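Local coordinates for protein TipC2 (Streptococcus intermedius B196, PDB 6DHX) that probably acts as an immunity protein that protects its bacterial producer from an antibacterial toxin exported by the type VII secretion system, at residues A[37-42]-A[79-84]; A[42-47]-A[167-172]. One frame throughout, in Å; residues are numbered along the deposited sequence.

Contact 1: A[37-42]-A[79-84]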
ATOM      1  N   ASN A  37       9.037 -13.585   9.760  1.00 23.79           N
ATOM      2  CA  ASN A  37       8.612 -12.646   8.721  1.00 23.89           C
ATOM      3  C   ASN A  37       9.781 -11.812   8.234  1.00 24.93           C
ATOM      4  O   ASN A  37      10.478 -11.195   9.029  1.00 22.98           O
ATOM      5  CB  ASN A  37       7.521 -11.741   9.317  1.00 22.20           C
ATOM      6  CG  ASN A  37       6.699 -11.015   8.242  1.00 21.78           C
ATOM      7  OD1 ASN A  37       7.238 -10.414   7.329  1.00 22.79           O
ATOM      8  ND2 ASN A  37       5.365 -11.071   8.380  1.00 20.25           N
ATOM      9  N   ILE A  38       9.941 -11.748   6.899  1.00 21.44           N
ATOM     10  CA  ILE A  38      10.993 -10.923   6.318  1.00 23.77           C
ATOM     11  C   ILE A  38      10.950  -9.482   6.854  1.00 24.20           C
ATOM     12  O   ILE A  38      11.985  -8.855   7.057  1.00 23.24           O
ATOM     13  CB  ILE A  38      10.870 -10.961   4.767  1.00 20.40           C
ATOM     14  CG1 ILE A  38      11.943 -10.075   4.119  1.00 31.21           C
ATOM     15  CG2 ILE A  38       9.471 -10.493   4.246  1.00 21.56           C
ATOM     16  CD1 ILE A  38      13.285 -10.606   4.282  1.00 33.12           C
ATOM     17  N   PHE A  39       9.760  -8.948   7.143  1.00 22.57           N
ATOM     18  CA  PHE A  39       9.665  -7.568   7.602  1.00 21.32           C
ATOM     19  C   PHE A  39      10.131  -7.388   9.037  1.00 22.93           C
ATOM     20  O   PHE A  39      10.273  -6.244   9.488  1.00 24.26           O
ATOM     21  CB  PHE A  39       8.219  -7.065   7.426  1.00 18.40           C
ATOM     22  CG  PHE A  39       7.907  -6.671   6.010  1.00 20.32           C
ATOM     23  CD1 PHE A  39       8.251  -5.398   5.506  1.00 22.13           C
ATOM     24  CD2 PHE A  39       7.285  -7.577   5.151  1.00 17.61           C
ATOM     25  CE1 PHE A  39       7.950  -5.047   4.170  1.00 23.27           C
ATOM     26  CE2 PHE A  39       6.970  -7.245   3.837  1.00 19.86           C
ATOM     27  CZ  PHE A  39       7.315  -5.977   3.305  1.00 22.57           C
ATOM     28  N   ASN A  40      10.384  -8.486   9.775  1.00 19.95           N
ATOM     29  CA  ASN A  40      11.099  -8.342  11.040  1.00 19.59           C
ATOM     30  C   ASN A  40      12.448  -7.679  10.821  1.00 29.60           C
ATOM     31  O   ASN A  40      12.976  -7.089  11.762  1.00 29.31           O
ATOM     32  CB  ASN A  40      11.331  -9.707  11.733  1.00 24.83           C
ATOM     33  CG  ASN A  40      10.008 -10.354  12.202  1.00 28.33           C
ATOM     34  OD1 ASN A  40       9.030  -9.666  12.395  1.00 28.26           O
ATOM     35  ND2 ASN A  40      10.001 -11.666  12.366  1.00 26.28           N
ATOM     36  N   LYS A  41      12.995  -7.770   9.607  1.00 27.37           N
ATOM     37  CA  LYS A  41      14.309  -7.199   9.279  1.00 31.44           C
ATOM     38  C   LYS A  41      14.252  -5.688   9.080  1.00 29.54           C
ATOM     39  O   LYS A  41      15.307  -5.058   9.067  1.00 30.64           O
ATOM     40  CB  LYS A  41      14.884  -7.856   8.012  1.00 30.54           C
ATOM     41  CG  LYS A  41      15.281  -9.354   8.210  1.00 31.73           C
ATOM     42  CD  LYS A  41      15.847  -9.949   6.903  1.00 43.44           C
ATOM     43  CE  LYS A  41      16.280 -11.412   7.098  1.00 51.19           C
ATOM     44  NZ  LYS A  41      16.975 -11.958   5.907  1.00 52.16           N
ATOM     45  N   LEU A  42      13.051  -5.098   8.943  1.00 26.52           N
ATOM     46  CA  LEU A  42      12.898  -3.673   8.590  1.00 21.97           C
ATOM     47  C   LEU A  42      12.577  -2.921   9.874  1.00 21.76           C
ATOM     48  O   LEU A  42      11.455  -3.005  10.393  1.00 26.17           O
ATOM     49  CB  LEU A  42      11.796  -3.469   7.545  1.00 21.21           C
ATOM     50  CG  LEU A  42      11.574  -2.023   7.067  1.00 20.30           C
ATOM     51  CD1 LEU A  42      12.862  -1.503   6.394  1.00 23.63           C
ATOM     52  CD2 LEU A  42      10.387  -2.054   6.051  1.00 22.61           C
ATOM     53  N   ILE A  79       0.998  -1.995   4.811  1.00 21.52           N
ATOM     54  CA  ILE A  79       0.979  -3.036   3.779  1.00 19.85           C
ATOM     55  C   ILE A  79       0.154  -4.186   4.316  1.00 23.82           C
ATOM     56  O   ILE A  79       0.492  -4.739   5.356  1.00 21.26           O
ATOM     57  CB  ILE A  79       2.386  -3.547   3.419  1.00 20.20           C
ATOM     58  CG1 ILE A  79       3.352  -2.383   3.142  1.00 20.00           C
ATOM     59  CG2 ILE A  79       2.271  -4.504   2.212  1.00 20.79           C
ATOM     60  CD1 ILE A  79       4.829  -2.842   3.005  1.00 22.02           C
ATOM     61  N   ASP A  80      -0.921  -4.540   3.629  1.00 19.14           N
ATOM     62  CA  ASP A  80      -1.737  -5.687   4.025  1.00 20.20           C
ATOM     63  C   ASP A  80      -1.549  -6.810   3.019  1.00 20.61           C
ATOM     64  O   ASP A  80      -1.480  -6.556   1.825  1.00 22.33           O
ATOM     65  CB  ASP A  80      -3.236  -5.332   4.079  1.00 20.63           C
ATOM     66  CG  ASP A  80      -3.592  -4.507   5.284  1.00 32.88           C
ATOM     67  OD1 ASP A  80      -2.942  -4.671   6.310  1.00 34.79           O
ATOM     68  OD2 ASP A  80      -4.479  -3.619   5.200  1.00 32.98           O
ATOM     69  N   PHE A  81      -1.513  -8.054   3.493  1.00 20.02           N
ATOM     70  CA  PHE A  81      -1.380  -9.223   2.623  1.00 21.29           C
ATOM     71  C   PHE A  81      -2.638 -10.076   2.677  1.00 22.87           C
ATOM     72  O   PHE A  81      -3.115 -10.377   3.779  1.00 24.20           O
ATOM     73  CB  PHE A  81      -0.186 -10.064   3.100  1.00 17.93           C
ATOM     74  CG  PHE A  81       1.117  -9.395   2.856  1.00 18.89           C
ATOM     75  CD1 PHE A  81       1.599  -8.437   3.743  1.00 18.74           C
ATOM     76  CD2 PHE A  81       1.853  -9.678   1.701  1.00 22.16           C
ATOM     77  CE1 PHE A  81       2.829  -7.757   3.519  1.00 20.17           C
ATOM     78  CE2 PHE A  81       3.068  -9.011   1.453  1.00 19.73           C
ATOM     79  CZ  PHE A  81       3.548  -8.021   2.364  1.00 17.68           C
ATOM     80  N   SER A  82      -3.191 -10.433   1.507  1.00 18.86           N
ATOM     81  CA  SER A  82      -4.368 -11.304   1.450  1.00 23.69           C
ATOM     82  C   SER A  82      -3.923 -12.537   0.693  1.00 25.10           C
ATOM     83  O   SER A  82      -3.780 -12.499  -0.534  1.00 23.82           O
ATOM     84  CB  SER A  82      -5.568 -10.647   0.762  1.00 27.59           C
ATOM     85  OG  SER A  82      -5.968  -9.496   1.487  1.00 29.73           O
ATOM     86  N   PHE A  83      -3.664 -13.608   1.423  1.00 23.80           N
ATOM     87  CA  PHE A  83      -3.171 -14.824   0.780  1.00 27.50           C
ATOM     88  C   PHE A  83      -4.264 -15.823   0.453  1.00 30.63           C
ATOM     89  O   PHE A  83      -4.064 -16.698  -0.411  1.00 27.72           O
ATOM     90  CB  PHE A  83      -2.176 -15.548   1.695  1.00 25.16           C
ATOM     91  CG  PHE A  83      -0.946 -14.781   2.033  1.00 23.94           C
ATOM     92  CD1 PHE A  83      -0.195 -14.149   1.045  1.00 24.04           C
ATOM     93  CD2 PHE A  83      -0.491 -14.746   3.371  1.00 28.04           C
ATOM     94  CE1 PHE A  83       0.975 -13.470   1.365  1.00 22.55           C
ATOM     95  CE2 PHE A  83       0.663 -14.062   3.691  1.00 21.49           C
ATOM     96  CZ  PHE A  83       1.412 -13.431   2.699  1.00 21.21           C
ATOM     97  N   LEU A  84      -5.386 -15.765   1.157  1.00 25.22           N
ATOM     98  CA  LEU A  84      -6.326 -16.880   1.168  1.00 28.56           C
ATOM     99  C   LEU A  84      -7.518 -16.705   0.232  1.00 34.02           C
ATOM    100  O   LEU A  84      -8.216 -17.690  -0.028  1.00 38.71           O
ATOM    101  CB  LEU A  84      -6.874 -17.075   2.595  1.00 30.65           C
ATOM    102  CG  LEU A  84      -6.173 -18.017   3.563  1.00 42.87           C
ATOM    103  CD1 LEU A  84      -4.669 -18.014   3.439  1.00 37.87           C
ATOM    104  CD2 LEU A  84      -6.634 -17.746   5.015  1.00 38.77           C
TER

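Contact 2: A[42-47]-A[167-172]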
ATOM      1  N   LEU A  42      13.051  -5.098   8.943  1.00 26.52           N
ATOM      2  CA  LEU A  42      12.898  -3.673   8.590  1.00 21.97           C
ATOM      3  C   LEU A  42      12.577  -2.921   9.874  1.00 21.76           C
ATOM      4  O   LEU A  42      11.455  -3.005  10.393  1.00 26.17           O
ATOM      5  CB  LEU A  42      11.796  -3.469   7.545  1.00 21.21           C
ATOM      6  CG  LEU A  42      11.574  -2.023   7.067  1.00 20.30           C
ATOM      7  CD1 LEU A  42      12.862  -1.503   6.394  1.00 23.63           C
ATOM      8  CD2 LEU A  42      10.387  -2.054   6.051  1.00 22.61           C
ATOM      9  N   THR A  43      13.532  -2.128  10.351  1.00 24.69           N
ATOM     10  CA  THR A  43      13.376  -1.536  11.670  1.00 25.83           C
ATOM     11  C   THR A  43      12.293  -0.455  11.695  1.00 30.12           C
ATOM     12  O   THR A  43      11.708  -0.222  12.747  1.00 30.99           O
ATOM     13  CB  THR A  43      14.754  -0.990  12.120  1.00 38.18           C
ATOM     14  OG1 THR A  43      15.583  -2.112  12.383  1.00 44.72           O
ATOM     15  CG2 THR A  43      14.625  -0.206  13.428  1.00 44.13           C
ATOM     16  N   ASP A  44      11.994   0.201  10.560  1.00 29.47           N
ATOM     17  CA  ASP A  44      10.989   1.264  10.558  1.00 25.57           C
ATOM     18  C   ASP A  44       9.555   0.758  10.653  1.00 28.27           C
ATOM     19  O   ASP A  44       8.663   1.609  10.683  1.00 25.81           O
ATOM     20  CB  ASP A  44      11.082   2.128   9.282  1.00 28.91           C
ATOM     21  CG  ASP A  44      12.259   3.096   9.325  1.00 33.26           C
ATOM     22  OD1 ASP A  44      12.804   3.324  10.430  1.00 34.39           O
ATOM     23  OD2 ASP A  44      12.618   3.664   8.272  1.00 32.49           O
ATOM     24  N   VAL A  45       9.295  -0.553  10.657  1.00 25.78           N
ATOM     25  CA  VAL A  45       7.892  -0.972  10.668  1.00 27.65           C
ATOM     26  C   VAL A  45       7.629  -1.900  11.841  1.00 27.90           C
ATOM     27  O   VAL A  45       8.548  -2.507  12.414  1.00 26.77           O
ATOM     28  CB  VAL A  45       7.500  -1.650   9.328  1.00 21.28           C
ATOM     29  CG1 VAL A  45       7.824  -0.709   8.143  1.00 23.94           C
ATOM     30  CG2 VAL A  45       8.235  -3.042   9.179  1.00 20.03           C
ATOM     31  N   GLU A  46       6.351  -1.992  12.213  1.00 21.95           N
ATOM     32  CA  GLU A  46       5.846  -3.063  13.066  1.00 23.45           C
ATOM     33  C   GLU A  46       5.174  -4.143  12.225  1.00 26.34           C
ATOM     34  O   GLU A  46       4.438  -3.833  11.285  1.00 28.26           O
ATOM     35  CB  GLU A  46       4.796  -2.531  14.033  1.00 27.61           C
ATOM     36  CG  GLU A  46       5.270  -1.432  14.994  1.00 41.95           C
ATOM     37  CD  GLU A  46       4.112  -0.737  15.714  1.00 48.38           C
ATOM     38  OE1 GLU A  46       2.908  -1.043  15.470  1.00 45.19           O
ATOM     39  OE2 GLU A  46       4.414   0.143  16.531  1.00 49.93           O
ATOM     40  N   VAL A  47       5.356  -5.384  12.616  1.00 22.76           N
ATOM     41  CA  VAL A  47       4.659  -6.512  11.998  1.00 22.65           C
ATOM     42  C   VAL A  47       3.468  -6.822  12.888  1.00 19.52           C
ATOM     43  O   VAL A  47       3.601  -6.855  14.125  1.00 23.24           O
ATOM     44  CB  VAL A  47       5.575  -7.748  11.862  1.00 27.64           C
ATOM     45  CG1 VAL A  47       4.778  -8.922  11.321  1.00 23.87           C
ATOM     46  CG2 VAL A  47       6.750  -7.445  10.861  1.00 24.79           C
ATOM     47  N   LEU A 167       9.084   0.823  -1.266  1.00 20.29           N
ATOM     48  CA  LEU A 167       9.825  -0.098  -2.131  1.00 21.36           C
ATOM     49  C   LEU A 167      11.329   0.046  -1.912  1.00 19.37           C
ATOM     50  O   LEU A 167      12.082  -0.937  -2.027  1.00 20.90           O
ATOM     51  CB  LEU A 167       9.467   0.110  -3.608  1.00 22.02           C
ATOM     52  CG  LEU A 167       8.011  -0.243  -3.978  1.00 22.16           C
ATOM     53  CD1 LEU A 167       7.768  -0.026  -5.493  1.00 21.79           C
ATOM     54  CD2 LEU A 167       7.668  -1.736  -3.599  1.00 22.56           C
ATOM     55  N   LYS A 168      11.790   1.240  -1.580  1.00 20.34           N
ATOM     56  CA  LYS A 168      13.213   1.400  -1.262  1.00 22.50           C
ATOM     57  C   LYS A 168      13.558   0.635   0.021  1.00 22.36           C
ATOM     58  O   LYS A 168      14.621  -0.005   0.126  1.00 23.58           O
ATOM     59  CB  LYS A 168      13.529   2.889  -1.121  1.00 22.90           C
ATOM     60  CG  LYS A 168      15.012   3.188  -0.988  1.00 24.60           C
ATOM     61  CD  LYS A 168      15.239   4.680  -0.827  1.00 30.11           C
ATOM     62  CE  LYS A 168      16.706   5.059  -0.975  1.00 37.03           C
ATOM     63  NZ  LYS A 168      16.871   6.529  -0.887  1.00 39.55           N
ATOM     64  N   ASP A 169      12.633   0.645   0.988  1.00 20.85           N
ATOM     65  CA  ASP A 169      12.788  -0.154   2.206  1.00 24.69           C
ATOM     66  C   ASP A 169      12.845  -1.640   1.891  1.00 20.75           C
ATOM     67  O   ASP A 169      13.644  -2.369   2.482  1.00 19.99           O
ATOM     68  CB  ASP A 169      11.632   0.103   3.182  1.00 24.15           C
ATOM     69  CG  ASP A 169      11.794   1.390   3.964  1.00 27.85           C
ATOM     70  OD1 ASP A 169      12.875   1.996   3.900  1.00 26.21           O
ATOM     71  OD2 ASP A 169      10.836   1.805   4.633  1.00 28.85           O
ATOM     72  N   TRP A 170      11.939  -2.119   1.019  1.00 20.02           N
ATOM     73  CA  TRP A 170      11.987  -3.521   0.603  1.00 20.13           C
ATOM     74  C   TRP A 170      13.360  -3.883   0.076  1.00 20.78           C
ATOM     75  O   TRP A 170      13.940  -4.919   0.448  1.00 21.48           O
ATOM     76  CB  TRP A 170      10.947  -3.771  -0.510  1.00 21.23           C
ATOM     77  CG  TRP A 170      11.047  -5.185  -1.023  1.00 19.26           C
ATOM     78  CD1 TRP A 170      11.499  -5.606  -2.260  1.00 18.81           C
ATOM     79  CD2 TRP A 170      10.718  -6.375  -0.283  1.00 20.96           C
ATOM     80  NE1 TRP A 170      11.463  -6.992  -2.321  1.00 20.06           N
ATOM     81  CE2 TRP A 170      10.988  -7.486  -1.132  1.00 21.65           C
ATOM     82  CE3 TRP A 170      10.210  -6.600   1.007  1.00 18.32           C
ATOM     83  CZ2 TRP A 170      10.748  -8.815  -0.738  1.00 22.18           C
ATOM     84  CZ3 TRP A 170       9.966  -7.955   1.417  1.00 23.88           C
ATOM     85  CH2 TRP A 170      10.238  -9.025   0.545  1.00 24.15           C
ATOM     86  N   CYS A 171      13.908  -3.020  -0.802  1.00 21.14           N
ATOM     87  CA  CYS A 171      15.228  -3.313  -1.370  1.00 21.88           C
ATOM     88  C   CYS A 171      16.352  -3.206  -0.338  1.00 23.74           C
ATOM     89  O   CYS A 171      17.439  -3.749  -0.579  1.00 26.96           O
ATOM     90  CB  CYS A 171      15.529  -2.397  -2.592  1.00 24.32           C
ATOM     91  SG  CYS A 171      14.278  -2.744  -3.946  1.00 27.76           S
ATOM     92  N   SER A 172      16.093  -2.634   0.837  1.00 23.11           N
ATOM     93  CA  SER A 172      17.097  -2.619   1.900  1.00 23.38           C
ATOM     94  C   SER A 172      17.104  -3.892   2.739  1.00 25.40           C
ATOM     95  O   SER A 172      18.089  -4.130   3.447  1.00 27.57           O
ATOM     96  CB  SER A 172      16.861  -1.427   2.844  1.00 29.68           C
ATOM     97  OG  SER A 172      15.835  -1.693   3.782  1.00 32.21           O
TER
HETATM   98  O   HOH W   1      11.319   4.117   5.853  1.00 27.10           O

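Contact 1: A[37-42]-A[79-84]
Phe39, on a short 3-10 turn spanning 38-41, faces Ile79 and Phe81 of the strand end 79-82 across a wide backbone separation: the nearest CA atoms, those of Phe39 and Ile79, are 10.5 Å apart, and side chains alone bridge the gap. No hydrogen bond crosses it. The outer end of the Phe39 ring does the touching. Its CE1 and CZ each lie 4.0 Å from CD1 of Ile79, whose extended CG1-CD1 arm (chi2 171°) carries that methyl out from the strand to meet the ring. Farther round the same side of the ring, Phe39 CE2 comes to 3.8 Å from Phe81 CZ, and the two aromatic side chains meet at a slant. The turn is braced from within: Asn37 OD1 accepts from Phe39 N at 2.9 Å, a nearly straight bond that makes an Asx turn and helps set the start of the 3-10 segment from which the ring projects. All three touching residues are buried, an example of a loop joined to a sheet by apolar packing. Thr29 of helix 21-32 touches both phenylalanines, Ile63 of strand 59-65 packs on Phe39 and Ile79, Ile90 of strand 89-99 adjoins Ile79 and Phe81, and Val166 of helix 151-173 reaches Ile79.

Contact 2: A[42-47]-A[167-172]
A chi1 of -178° swings CG of Leu42 away from its own amide and carries both methyls to CB of Asp169. In the aspartate, chi1 of -79° places CG beside the backbone N, with CB facing both methyls and the carboxylate carried past them. The two side chains meet at about a right angle: CD1 and CD2 of Leu42 each lie 3.8 Å from Asp169 CB, and CD2 is also 4.1 Å from Asp169 OD2. The aspartate thus offers its aliphatic stem to the leucine while its polar end serves other partners. Ser172, one helical turn on, brings OG within 4.0 Å of Leu42 CD1. That hydroxyl donates to the carbonyl Asp169 O at 2.6 Å, and the same oxygen also accepts from Ser172 N, a double grip near the C-terminal end of helix 151-173. Opposite the helix, residues 42-45 form a type I beta turn leading into edge strand 45-51 of the mixed sheet, so the contact joins the entry to that strand with the last turns of the long helix. Asp44 and Asp169 bring like charges near each other, OD2 to OD2 at 4.5 Å, and a water lies between them. It donates to Asp44 OD2 at 2.8 Å and to Asp169 OD2 at 2.7 Å, which probably eases their repulsion. Asp169 OD2 is also hydrogen-bonded to Tyr65 OH, from the neighbouring strand 59-65.

From the N terminus, the chain leaves helix 21-32, makes the turn at 37-42 and enters strand 45-51. Contact 1 closes a loop of 36 intervening residues, rich in strand, when strand 74-82 returns to that turn. Contact 2 spans a much longer excursion of 119 residues, through the strands up to 130-134 and helix 137-146, before helix 151-173 comes back to the strand entry. The segments alternate along the sequence, so the two closures cross and do not nest. Their segments overlap at Leu42, and Phe39 CZ meets Trp170 CE3 at 3.7 Å, joining them directly. Together they tie one connecting loop to both the sheet and the long helix.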